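Local coordinates for protein glycogen synthase (Cyanobacterium sp. CLg1, PDB 6GNF) that is a bacterial glycogen (starch) synthase of the GT-B glycosyltransferase fold that binds adenosine-5'-diphosphate and a glycan, at residues Glu134-Leu139 with Asp171-Leu176; Ala204-Phe209 with Asn256-Gly261; Ile24-Thr29 with Ile166-Asp171; Gln78-Gly83 with Ser140-Ala145. All blocks are in the same frame, centred on the assembly; numbering follows the deposited sequence.

Contact 1: residues Glu134-Leu139 with Asp171-Leu176; sequences ERFAML and DWHTSL. With GLC (alpha-D-glucopyranose), chain D; AC1 (4,6-dideoxy-4-{[(1S,4R,5S,6S)-4,5,6-trihydroxy-3-(hydroxymethyl)cyclohex-2-en-1-yl]amino}-alpha-D-glucopyranose), chain B.
Phe136, Ala137 and Leu139, on one side of helix 132-144, meet the turn that follows strand 166-170. Phe136 forms an aromatic cluster with Trp172 and His173. With CG beside its backbone N and anti to the carbonyl carbon (chi1 -62°), the phenyl ring extends into the turn, and Phe136 CB passes 3.4 Å from His173 O. The imidazole lies alongside it and turns an edge to the phenyl face; His173 CD2 is 3.8 Å from Phe136 CE2, with ring planes at 73°. Phe136 in turn presents its own edge to the six-membered ring of Trp172 in an offset edge-to-face pair, the planes at 86° and CD2 3.8 Å from Trp172 CH2. Ala137 CB reaches Leu176 CD1 at 4.3 Å, and Leu139 CD2 approaches Thr174 CG2. Behind these apolar contacts the turn holds its own shape, since Ser175 OG and Ser175 N both donate to Trp172 O. Asp171, Trp172 and His173 of the turn also belong to the glycan pocket: Asp171 OD2 accepts from AC1 O2 and O3, while Trp172 NE1 donates to GLC O3 at 3.3 Å in a bent bond. The phenyl group therefore backs two residues of the pocket wall. Trp257 of helix 257-264 packs on Phe136 and Leu176, helix 107-110 touches Leu139, and helix 177-186 follows directly after the turn.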
# COMPACT_ATOMS: atom_id res chain seq x y z
N GLU A 134 8.81 -18.20 8.24
CA GLU A 134 9.88 -18.03 9.21
C GLU A 134 10.39 -16.59 9.25
O GLU A 134 10.61 -16.04 10.32
CB GLU A 134 11.02 -19.01 8.91
CG GLU A 134 10.68 -20.46 9.15
CD GLU A 134 9.91 -21.12 8.01
OE1 GLU A 134 9.60 -22.34 8.11
OE2 GLU A 134 9.58 -20.44 7.02
N ARG A 135 10.55 -15.98 8.08
CA ARG A 135 11.06 -14.61 7.96
C ARG A 135 10.20 -13.58 8.67
O ARG A 135 10.72 -12.70 9.36
CB ARG A 135 11.20 -14.21 6.49
CG ARG A 135 12.53 -14.59 5.85
CD ARG A 135 12.45 -14.77 4.35
NE ARG A 135 11.67 -13.72 3.68
CZ ARG A 135 12.17 -12.63 3.11
NH1 ARG A 135 13.48 -12.38 3.10
NH2 ARG A 135 11.34 -11.77 2.53
N PHE A 136 8.89 -13.68 8.51
CA PHE A 136 8.00 -12.66 9.06
C PHE A 136 7.55 -12.95 10.49
O PHE A 136 7.34 -12.02 11.27
CB PHE A 136 6.82 -12.40 8.12
CG PHE A 136 7.24 -11.88 6.78
CD1 PHE A 136 8.21 -10.88 6.67
CD2 PHE A 136 6.69 -12.39 5.61
CE1 PHE A 136 8.60 -10.41 5.44
CE2 PHE A 136 7.08 -11.90 4.36
CZ PHE A 136 8.04 -10.92 4.28
N ALA A 137 7.46 -14.22 10.86
CA ALA A 137 7.34 -14.56 12.28
C ALA A 137 8.56 -14.02 13.05
O ALA A 137 8.42 -13.50 14.16
CB ALA A 137 7.22 -16.06 12.48
N MET A 138 9.74 -14.15 12.47
CA MET A 138 10.95 -13.64 13.12
C MET A 138 10.94 -12.11 13.25
O MET A 138 11.44 -11.56 14.23
CB MET A 138 12.20 -14.09 12.36
CG MET A 138 13.51 -13.70 13.06
SD MET A 138 14.96 -14.45 12.32
CE MET A 138 15.07 -13.45 10.83
N LEU A 139 10.40 -11.42 12.24
CA LEU A 139 10.25 -9.97 12.32
C LEU A 139 9.38 -9.54 13.50
O LEU A 139 9.74 -8.60 14.20
CB LEU A 139 9.65 -9.42 11.02
CG LEU A 139 9.29 -7.93 11.00
CD1 LEU A 139 10.49 -7.07 11.32
CD2 LEU A 139 8.70 -7.54 9.65
N ASP A 171 -0.43 -4.73 8.18
CA ASP A 171 -0.72 -5.83 7.27
C ASP A 171 -0.38 -7.22 7.82
O ASP A 171 0.03 -7.37 8.98
CB ASP A 171 -0.06 -5.60 5.90
CG ASP A 171 -1.05 -5.06 4.85
OD1 ASP A 171 -2.28 -5.10 5.01
OD2 ASP A 171 -0.52 -4.56 3.84
N TRP A 172 -0.63 -8.24 7.00
CA TRP A 172 -0.54 -9.62 7.46
C TRP A 172 0.85 -10.02 7.94
O TRP A 172 0.97 -10.88 8.81
CB TRP A 172 -1.03 -10.59 6.38
CG TRP A 172 -0.13 -10.72 5.21
CD1 TRP A 172 -0.19 -10.02 4.04
CD2 TRP A 172 0.98 -11.61 5.08
NE1 TRP A 172 0.82 -10.41 3.19
CE2 TRP A 172 1.55 -11.39 3.81
CE3 TRP A 172 1.55 -12.58 5.91
CZ2 TRP A 172 2.65 -12.11 3.35
CZ3 TRP A 172 2.65 -13.28 5.46
CH2 TRP A 172 3.19 -13.05 4.19
N HIS A 173 1.89 -9.39 7.40
CA HIS A 173 3.28 -9.79 7.70
C HIS A 173 3.61 -9.70 9.18
O HIS A 173 4.45 -10.45 9.68
CB HIS A 173 4.30 -8.91 6.96
CG HIS A 173 3.95 -8.67 5.52
ND1 HIS A 173 3.28 -7.54 5.10
CD2 HIS A 173 4.20 -9.40 4.41
CE1 HIS A 173 3.11 -7.60 3.80
NE2 HIS A 173 3.66 -8.72 3.35
N THR A 174 2.99 -8.74 9.86
CA THR A 174 3.25 -8.47 11.26
C THR A 174 2.06 -8.86 12.15
O THR A 174 2.01 -8.47 13.32
CB THR A 174 3.53 -6.98 11.47
OG1 THR A 174 2.37 -6.22 11.11
CG2 THR A 174 4.73 -6.56 10.62
N SER A 175 1.11 -9.61 11.61
CA SER A 175 -0.15 -9.86 12.32
C SER A 175 -0.05 -10.89 13.44
O SER A 175 -1.01 -11.06 14.17
CB SER A 175 -1.27 -10.23 11.33
OG SER A 175 -0.96 -11.43 10.65
N LEU A 176 1.09 -11.58 13.57
CA LEU A 176 1.32 -12.47 14.72
C LEU A 176 1.89 -11.75 15.94
O LEU A 176 1.95 -12.31 17.03
CB LEU A 176 2.26 -13.62 14.35
CG LEU A 176 1.84 -14.57 13.24
CD1 LEU A 176 2.99 -15.53 12.97
CD2 LEU A 176 0.58 -15.34 13.58
C1 GLC D . 3.00 -9.70 -1.92
C2 GLC D . 2.84 -9.43 -0.41
C3 GLC D . 1.85 -8.29 -0.20
C4 GLC D . 2.32 -7.06 -0.97
C5 GLC D . 2.41 -7.42 -2.46
C6 GLC D . 2.79 -6.24 -3.37
O2 GLC D . 2.35 -10.59 0.27
O3 GLC D . 1.71 -7.98 1.18
O4 GLC D . 1.37 -6.01 -0.73
O5 GLC D . 3.35 -8.49 -2.61
O6 GLC D . 4.09 -5.71 -3.06
C1 AC1 B . 1.94 -4.81 -0.20
O2 AC1 B . 0.84 -5.38 1.90
C2 AC1 B . 1.08 -4.31 0.96
C4A AC1 B . -3.40 1.43 -0.05
C3 AC1 B . -0.24 -3.71 0.48
O3 AC1 B . -0.87 -3.11 1.61
C4 AC1 B . -0.02 -2.67 -0.65
N4A AC1 B . -1.26 -2.04 -1.17
C5 AC1 B . 0.77 -3.38 -1.76
O5 AC1 B . 2.03 -3.83 -1.25
C6 AC1 B . 1.06 -2.49 -2.96
C1B AC1 B . -2.24 -1.31 -0.37
C2B AC1 B . -3.49 -0.82 -1.15
O2B AC1 B . -3.56 -1.31 -2.49
C3B AC1 B . -3.64 0.67 -1.32
O3B AC1 B . -4.98 0.96 -1.73
O4 AC1 B . -3.37 2.81 -0.40
C5B AC1 B . -2.09 1.01 0.58
C7B AC1 B . -1.56 -0.19 0.39
C6B AC1 B . -1.40 1.97 1.49
O6B AC1 B . -2.31 2.27 2.55

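Contact 2: residues Ala204-Phe209 with Asn256-Gly261; sequences AFQGRF and NWLKAG. With BGC (beta-D-glucopyranose), chain C; SO4 (sulfate ion), chain J.
The wall of the glycan pocket and the capped start of helix 257-264 come together here, where the loop leading into strand 208-209 runs beside the end of strand 251-256. Phe205 belongs to the pocket: one face of its ring lies under BGC O4, and CE1 is 3.6 Å from BGC C5. Gln206 O accepts from Leu258 N at 2.9 Å and Gly207 O from Trp257 N at 3.0 Å, so two N-H groups of the first turn, which the helix itself cannot satisfy, find carbonyls in the loop. Arg208 and Asn256 form an antiparallel non-hydrogen-bonded pair. Asn256 is the N-cap: its OD1 accepts from Lys259 N, while ND2 donates to Gln206 OE1 at 3.0 Å, the two amide planes 41° apart. Gln206 OE1 is also gripped side-on by Arg208 NE and NH2, each at 2.9 Å; it lies in the guanidinium plane, whereas both nitrogens sit above the glutamine's carbonyl plane. Phe209 CE2 lies 3.5 Å from Trp257 CE2, above the indole, the rings meeting obliquely at 56°. A sulfate, probably from the crystallisation liquor, accepts from Gly207 N. Arg208 also binds Phe233 O and forms a salt bridge to Glu288. Three donors on one buried oxygen, with Gln206 NE2 donating to Val287 O and Ile203 O, should fix which end of the amide is which, and the guanidinium probably polarises its carbonyl.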
# COMPACT_ATOMS: atom_id res chain seq x y z
N ALA A 204 -6.73 -8.49 0.67
CA ALA A 204 -6.55 -9.57 -0.28
C ALA A 204 -5.43 -10.52 0.15
O ALA A 204 -5.45 -11.70 -0.19
CB ALA A 204 -6.27 -9.04 -1.67
N PHE A 205 -4.48 -10.04 0.94
CA PHE A 205 -3.39 -10.88 1.40
C PHE A 205 -3.47 -10.98 2.92
O PHE A 205 -3.45 -9.97 3.63
CB PHE A 205 -2.05 -10.31 0.94
CG PHE A 205 -2.03 -9.98 -0.53
CD1 PHE A 205 -2.02 -10.99 -1.48
CD2 PHE A 205 -2.08 -8.65 -0.96
CE1 PHE A 205 -2.04 -10.70 -2.83
CE2 PHE A 205 -2.09 -8.35 -2.31
CZ PHE A 205 -2.06 -9.37 -3.25
N GLN A 206 -3.57 -12.21 3.40
CA GLN A 206 -3.97 -12.49 4.77
C GLN A 206 -3.00 -13.39 5.55
O GLN A 206 -3.22 -13.63 6.73
CB GLN A 206 -5.36 -13.13 4.75
CG GLN A 206 -6.40 -12.30 4.02
CD GLN A 206 -7.76 -12.97 3.94
OE1 GLN A 206 -7.89 -14.17 4.21
NE2 GLN A 206 -8.76 -12.21 3.52
N GLY A 207 -1.95 -13.88 4.90
CA GLY A 207 -1.04 -14.83 5.51
C GLY A 207 -1.72 -16.16 5.66
O GLY A 207 -1.76 -16.73 6.75
N ARG A 208 -2.29 -16.64 4.55
CA ARG A 208 -2.82 -17.98 4.49
C ARG A 208 -1.67 -18.93 4.21
O ARG A 208 -0.94 -18.75 3.24
CB ARG A 208 -3.87 -18.11 3.39
CG ARG A 208 -5.06 -17.19 3.59
CD ARG A 208 -6.13 -17.44 2.55
NE ARG A 208 -7.24 -16.50 2.67
CZ ARG A 208 -8.39 -16.59 2.00
NH1 ARG A 208 -8.59 -17.60 1.16
NH2 ARG A 208 -9.34 -15.68 2.18
N PHE A 209 -1.48 -19.90 5.11
CA PHE A 209 -0.42 -20.89 4.98
C PHE A 209 -0.97 -22.25 5.34
O PHE A 209 -1.94 -22.34 6.08
CB PHE A 209 0.73 -20.56 5.92
CG PHE A 209 1.39 -19.26 5.62
CD1 PHE A 209 2.15 -19.11 4.47
CD2 PHE A 209 1.23 -18.18 6.46
CE1 PHE A 209 2.76 -17.91 4.18
CE2 PHE A 209 1.83 -16.97 6.17
CZ PHE A 209 2.60 -16.84 5.03
N ASN A 256 -4.44 -18.77 8.94
CA ASN A 256 -4.70 -17.42 8.47
C ASN A 256 -4.20 -16.44 9.52
O ASN A 256 -4.87 -16.23 10.53
CB ASN A 256 -6.19 -17.23 8.21
CG ASN A 256 -6.51 -15.90 7.53
OD1 ASN A 256 -6.04 -14.84 7.94
ND2 ASN A 256 -7.32 -15.96 6.49
N TRP A 257 -3.04 -15.84 9.27
CA TRP A 257 -2.39 -14.97 10.25
C TRP A 257 -3.21 -13.73 10.55
O TRP A 257 -3.32 -13.31 11.70
CB TRP A 257 -1.03 -14.51 9.73
CG TRP A 257 0.06 -15.53 9.73
CD1 TRP A 257 -0.05 -16.88 9.87
CD2 TRP A 257 1.46 -15.26 9.57
NE1 TRP A 257 1.19 -17.47 9.81
CE2 TRP A 257 2.13 -16.49 9.62
CE3 TRP A 257 2.20 -14.09 9.37
CZ2 TRP A 257 3.52 -16.59 9.49
CZ3 TRP A 257 3.58 -14.19 9.24
CH2 TRP A 257 4.22 -15.43 9.31
N LEU A 258 -3.77 -13.12 9.51
CA LEU A 258 -4.49 -11.86 9.67
C LEU A 258 -5.72 -12.05 10.55
O LEU A 258 -6.07 -11.17 11.31
CB LEU A 258 -4.92 -11.29 8.32
CG LEU A 258 -5.56 -9.91 8.36
CD1 LEU A 258 -4.60 -8.89 8.96
CD2 LEU A 258 -5.95 -9.49 6.96
N LYS A 259 -6.40 -13.18 10.37
CA LYS A 259 -7.52 -13.55 11.22
C LYS A 259 -7.09 -13.58 12.69
O LYS A 259 -7.73 -12.95 13.52
CB LYS A 259 -8.06 -14.92 10.82
CG LYS A 259 -9.15 -15.46 11.74
CD LYS A 259 -9.85 -16.65 11.11
CE LYS A 259 -10.77 -17.37 12.08
NZ LYS A 259 -10.03 -18.10 13.15
N ALA A 260 -6.00 -14.29 12.98
CA ALA A 260 -5.47 -14.36 14.34
C ALA A 260 -5.10 -12.97 14.87
O ALA A 260 -5.31 -12.68 16.04
CB ALA A 260 -4.26 -15.28 14.39
N GLY A 261 -4.54 -12.14 14.00
CA GLY A 261 -4.20 -10.76 14.36
C GLY A 261 -5.42 -9.94 14.73
O GLY A 261 -5.41 -9.19 15.71
C2 BGC C . 1.29 -13.79 -3.43
C3 BGC C . 1.43 -12.60 -2.48
C4 BGC C . 1.89 -11.38 -3.28
C5 BGC C . 1.08 -11.15 -4.56
C6 BGC C . 1.81 -10.19 -5.49
C1 BGC C . 0.26 -13.40 -4.50
O1 BGC C . -0.06 -14.52 -5.34
O2 BGC C . 0.88 -14.98 -2.75
O3 BGC C . 2.35 -12.88 -1.40
O4 BGC C . 1.77 -10.22 -2.46
O5 BGC C . 0.81 -12.35 -5.30
O6 BGC C . 0.83 -9.31 -6.06
S SO4 J . -0.26 -14.49 1.26
O1 SO4 J . -0.54 -13.49 2.32
O2 SO4 J . -0.26 -15.85 1.86
O3 SO4 J . 1.05 -14.18 0.64
O4 SO4 J . -1.33 -14.43 0.23

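Contact 3: residues Ile24-Thr29 with Ile166-Asp171; sequences ICFVST and IFVCND. With AC1 (4,6-dideoxy-4-{[(1S,4R,5S,6S)-4,5,6-trihydroxy-3-(hydroxymethyl)cyclohex-2-en-1-yl]amino}-alpha-D-glucopyranose), chain B.
Asn170 carries CG beside its backbone N (chi1 -69°), and a chi2 of -85° turns the amide so that Asn170 ND2 reaches back to Val27 O at 3.0 Å. That bond ends a parallel pairing between strands 23-27 and 166-170, neighbours in the central sheet of the N-terminal Rossmann-like domain. Val27 O thus takes two hydrogens from one residue: Asn170 N approaches nearly along the C=O axis, and ND2 from above the carbonyl plane. Earlier in the pairing Cys25 N donates to Ile166 O, Val168 N to Cys25 O, and Val27 N to Val168 O at 2.8 Å. On the face bearing Ile24, Phe26 and Val168, the valine CB stands over the Phe26 ring in a CH-pi contact, 4.1 Å from its centroid, while Val168 CG2 meets Ile24 CG2. Phe536 of helix 526-540 covers Ile24 and Val168. On the other face, Cys25 SG lies obliquely beside the Phe167 ring. Asn170 OD1 is bound to His201 NE2, which helps to set the rotation of the amide. Where the strands part, Asp171 binds AC1 and one water spans the gap, accepting from Thr29 N at 3.0 Å and donating to Asn170 O at 2.7 Å.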
# COMPACT_ATOMS: atom_id res chain seq x y z
N ILE A 24 4.75 5.16 20.26
CA ILE A 24 4.17 4.42 19.15
C ILE A 24 5.27 3.72 18.37
O ILE A 24 6.18 4.36 17.86
CB ILE A 24 3.39 5.35 18.21
CG1 ILE A 24 2.43 6.23 19.01
CG2 ILE A 24 2.62 4.54 17.18
CD1 ILE A 24 1.87 7.38 18.22
N CYS A 25 5.14 2.41 18.22
CA CYS A 25 6.11 1.60 17.51
C CYS A 25 5.44 0.95 16.29
O CYS A 25 4.60 0.06 16.45
CB CYS A 25 6.67 0.54 18.45
SG CYS A 25 7.88 -0.55 17.69
N PHE A 26 5.77 1.44 15.09
CA PHE A 26 5.21 0.91 13.84
C PHE A 26 6.05 -0.26 13.38
O PHE A 26 7.28 -0.16 13.33
CB PHE A 26 5.23 1.96 12.72
CG PHE A 26 4.11 2.94 12.79
CD1 PHE A 26 4.11 3.94 13.74
CD2 PHE A 26 3.06 2.88 11.89
CE1 PHE A 26 3.07 4.87 13.80
CE2 PHE A 26 2.02 3.80 11.94
CZ PHE A 26 2.03 4.79 12.90
N VAL A 27 5.39 -1.36 13.03
CA VAL A 27 6.10 -2.53 12.56
C VAL A 27 5.60 -2.85 11.16
O VAL A 27 4.40 -2.92 10.92
CB VAL A 27 5.89 -3.72 13.51
CG1 VAL A 27 6.82 -4.87 13.17
CG2 VAL A 27 6.12 -3.29 14.96
N SER A 28 6.52 -2.98 10.21
CA SER A 28 6.14 -3.33 8.84
C SER A 28 7.29 -3.92 8.07
O SER A 28 8.43 -3.87 8.50
CB SER A 28 5.60 -2.10 8.08
OG SER A 28 6.58 -1.14 7.82
N THR A 29 6.99 -4.41 6.88
CA THR A 29 8.01 -4.88 5.95
C THR A 29 8.59 -3.75 5.11
O THR A 29 9.61 -3.93 4.48
CB THR A 29 7.43 -5.93 4.99
OG1 THR A 29 6.17 -5.44 4.49
CG2 THR A 29 7.17 -7.21 5.73
N ILE A 166 2.43 1.43 22.25
CA ILE A 166 1.41 0.98 21.31
C ILE A 166 2.14 0.44 20.09
O ILE A 166 2.82 1.19 19.38
CB ILE A 166 0.49 2.13 20.89
CG1 ILE A 166 -0.28 2.66 22.10
CG2 ILE A 166 -0.50 1.68 19.82
CD1 ILE A 166 -1.00 3.97 21.85
N PHE A 167 1.97 -0.85 19.82
CA PHE A 167 2.51 -1.46 18.61
C PHE A 167 1.50 -1.35 17.48
O PHE A 167 0.39 -1.86 17.58
CB PHE A 167 2.82 -2.95 18.85
CG PHE A 167 3.99 -3.19 19.77
CD1 PHE A 167 5.29 -3.17 19.29
CD2 PHE A 167 3.78 -3.44 21.12
CE1 PHE A 167 6.36 -3.40 20.14
CE2 PHE A 167 4.85 -3.67 21.97
CZ PHE A 167 6.14 -3.65 21.47
N VAL A 168 1.89 -0.70 16.38
CA VAL A 168 1.05 -0.65 15.18
C VAL A 168 1.57 -1.67 14.18
O VAL A 168 2.66 -1.53 13.61
CB VAL A 168 1.03 0.76 14.56
CG1 VAL A 168 0.11 0.79 13.35
CG2 VAL A 168 0.56 1.78 15.57
N CYS A 169 0.81 -2.75 14.02
CA CYS A 169 1.15 -3.85 13.13
C CYS A 169 0.52 -3.61 11.76
O CYS A 169 -0.70 -3.61 11.63
CB CYS A 169 0.62 -5.15 13.71
SG CYS A 169 1.11 -5.36 15.45
N ASN A 170 1.37 -3.44 10.76
CA ASN A 170 0.92 -3.15 9.42
C ASN A 170 0.80 -4.42 8.60
O ASN A 170 1.76 -5.14 8.41
CB ASN A 170 1.87 -2.16 8.75
CG ASN A 170 1.80 -0.80 9.38
OD1 ASN A 170 0.95 0.02 9.03
ND2 ASN A 170 2.67 -0.54 10.35
N ASP A 171 -0.43 -4.73 8.18
CA ASP A 171 -0.72 -5.83 7.27
C ASP A 171 -0.38 -7.22 7.82
O ASP A 171 0.03 -7.37 8.98
CB ASP A 171 -0.06 -5.60 5.90
CG ASP A 171 -1.05 -5.06 4.85
OD1 ASP A 171 -2.28 -5.10 5.01
OD2 ASP A 171 -0.52 -4.56 3.84
C1 AC1 B . 1.94 -4.81 -0.20
O2 AC1 B . 0.84 -5.38 1.90
C2 AC1 B . 1.08 -4.31 0.96
C4A AC1 B . -3.40 1.43 -0.05
C3 AC1 B . -0.24 -3.71 0.48
O3 AC1 B . -0.87 -3.11 1.61
C4 AC1 B . -0.02 -2.67 -0.65
N4A AC1 B . -1.26 -2.04 -1.17
C5 AC1 B . 0.77 -3.38 -1.76
O5 AC1 B . 2.03 -3.83 -1.25
C6 AC1 B . 1.06 -2.49 -2.96
C1B AC1 B . -2.24 -1.31 -0.37
C2B AC1 B . -3.49 -0.82 -1.15
O2B AC1 B . -3.56 -1.31 -2.49
C3B AC1 B . -3.64 0.67 -1.32
O3B AC1 B . -4.98 0.96 -1.73
O4 AC1 B . -3.37 2.81 -0.40
C5B AC1 B . -2.09 1.01 0.58
C7B AC1 B . -1.56 -0.19 0.39
C6B AC1 B . -1.40 1.97 1.49
O6B AC1 B . -2.31 2.27 2.55
O HOH W 1 4.04 -4.81 7.00

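Contact 4: residues Gln78-Gly83 with Ser140-Ala145; sequences QPVNYG and SQAALA
Gln141 reaches from helix 132-144 to strand 72-82 and anchors the one to the other through a single strong polar link. Its CG stands beside the backbone N and anti to the carbonyl carbon (chi1 -66°), and the chain then runs extended through chi2, which carries the amide the full length of the side chain to the strand backbone. There Gln141 OE1 accepts from Asn81 N at 2.9 Å, an almost straight bond with an N-H...O angle of 170° and the donor tilted modestly from the carbonyl plane. The Asn81 side chain crosses that of Gln141 at about a right angle, bringing Asn81 CB to 3.6 Å from Gln141 OE1. Val80 crosses the extended chain obliquely. Of its two branches CG1 is the one turned to the helix, where Val80 CG1 packs 4.0 Å from Gln141 CB and also approaches the CB of Ala142 at 4.4 Å. The other branch, CG2, meets Met138 one turn earlier on the helix.

At the start of the segment Gln78 adds a further contact. CG is anti to its N, but the chain bends at chi2 (57°), so that Gln78 CG, with the amide carbon CD close behind, lies against Ala145 CB at 3.9 Å. Strand and helix run nearly antiparallel, their short axes 8.3 Å apart at the closest, and Tyr180 of helix 177-186 packs on Gln141. In chemical terms, one glutamine oxygen satisfies a backbone N-H of this outermost strand, while the rest of the interface is mainly aliphatic contact from Val80, Gln78 and the two alanines.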
# COMPACT_ATOMS: atom_id res chain seq x y z
N GLN A 78 19.73 -9.92 19.81
CA GLN A 78 18.55 -10.46 20.47
C GLN A 78 18.27 -11.86 19.93
O GLN A 78 18.14 -12.05 18.73
CB GLN A 78 17.37 -9.54 20.19
CG GLN A 78 16.03 -10.03 20.71
CD GLN A 78 16.06 -10.28 22.20
OE1 GLN A 78 16.83 -9.68 22.94
NE2 GLN A 78 15.30 -11.27 22.62
N PRO A 79 18.16 -12.86 20.83
CA PRO A 79 17.78 -14.19 20.35
C PRO A 79 16.31 -14.26 19.90
O PRO A 79 15.44 -13.70 20.55
CB PRO A 79 18.03 -15.11 21.56
CG PRO A 79 18.07 -14.21 22.74
CD PRO A 79 18.56 -12.88 22.25
N VAL A 80 16.08 -14.92 18.77
CA VAL A 80 14.73 -15.13 18.25
C VAL A 80 14.71 -16.49 17.56
O VAL A 80 15.75 -17.11 17.39
CB VAL A 80 14.31 -14.04 17.24
CG1 VAL A 80 14.09 -12.70 17.93
CG2 VAL A 80 15.33 -13.90 16.12
N ASN A 81 13.52 -16.92 17.17
CA ASN A 81 13.35 -18.18 16.47
C ASN A 81 13.21 -17.96 14.98
O ASN A 81 12.54 -17.03 14.54
CB ASN A 81 12.11 -18.88 16.99
CG ASN A 81 12.21 -19.20 18.47
OD1 ASN A 81 13.18 -19.82 18.92
ND2 ASN A 81 11.20 -18.77 19.23
N TYR A 82 13.94 -18.75 14.20
CA TYR A 82 13.74 -18.82 12.76
C TYR A 82 13.16 -20.19 12.51
O TYR A 82 13.89 -21.15 12.34
CB TYR A 82 15.06 -18.62 12.00
CG TYR A 82 14.90 -18.72 10.50
CD1 TYR A 82 14.29 -17.71 9.78
CD2 TYR A 82 15.33 -19.85 9.81
CE1 TYR A 82 14.13 -17.80 8.41
CE2 TYR A 82 15.16 -19.96 8.45
CZ TYR A 82 14.57 -18.94 7.75
OH TYR A 82 14.42 -19.08 6.39
N GLY A 83 11.83 -20.26 12.45
CA GLY A 83 11.16 -21.55 12.48
C GLY A 83 11.56 -22.26 13.76
O GLY A 83 11.52 -21.68 14.83
N SER A 140 8.26 -10.23 13.71
CA SER A 140 7.34 -9.89 14.80
C SER A 140 7.99 -10.09 16.16
O SER A 140 7.82 -9.27 17.05
CB SER A 140 6.06 -10.70 14.69
OG SER A 140 5.42 -10.38 13.47
N GLN A 141 8.73 -11.18 16.32
CA GLN A 141 9.48 -11.44 17.55
C GLN A 141 10.56 -10.40 17.78
O GLN A 141 10.78 -9.97 18.91
CB GLN A 141 10.16 -12.81 17.50
CG GLN A 141 9.20 -13.98 17.48
CD GLN A 141 9.91 -15.29 17.20
OE1 GLN A 141 11.00 -15.55 17.71
NE2 GLN A 141 9.30 -16.11 16.36
N ALA A 142 11.30 -10.06 16.73
CA ALA A 142 12.40 -9.11 16.86
C ALA A 142 11.91 -7.72 17.23
O ALA A 142 12.61 -7.01 17.95
CB ALA A 142 13.22 -9.07 15.58
N ALA A 143 10.75 -7.34 16.70
CA ALA A 143 10.21 -5.99 16.90
C ALA A 143 9.78 -5.76 18.34
O ALA A 143 9.90 -4.67 18.86
CB ALA A 143 9.03 -5.76 15.96
N LEU A 144 9.30 -6.81 18.99
CA LEU A 144 8.81 -6.69 20.36
C LEU A 144 9.91 -6.27 21.33
O LEU A 144 9.63 -5.56 22.30
CB LEU A 144 8.16 -7.99 20.82
CG LEU A 144 6.75 -8.26 20.30
CD1 LEU A 144 6.41 -9.74 20.39
CD2 LEU A 144 5.71 -7.44 21.04
N ALA A 145 11.15 -6.68 21.05
CA ALA A 145 12.27 -6.35 21.92
C ALA A 145 12.75 -4.91 21.76
O ALA A 145 13.45 -4.38 22.62
CB ALA A 145 13.42 -7.32 21.69

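Overall arrangement
All four contacts are largely buried, but they differ in depth. Contact 3 lies in the middle of the nine-stranded sheet and relies on regular backbone bonds, whereas contact 4 sits at one of its edge strands, its centre about 25 Å from that of the chain, with partly exposed residues. Contacts 1 and 4 share helix 132-144, one using aromatic rings and the other a glutamine oxygen. Contact 1 shares Asp171 with contact 3 and touches contact 2, where Trp172 packs on Gly207. Contacts 1, 2 and 3 each include glycan-pocket residues; contact 4 includes none. Contact 2, outside the large sheet, is built round a shared amide oxygen, an arginine and a helix N-cap.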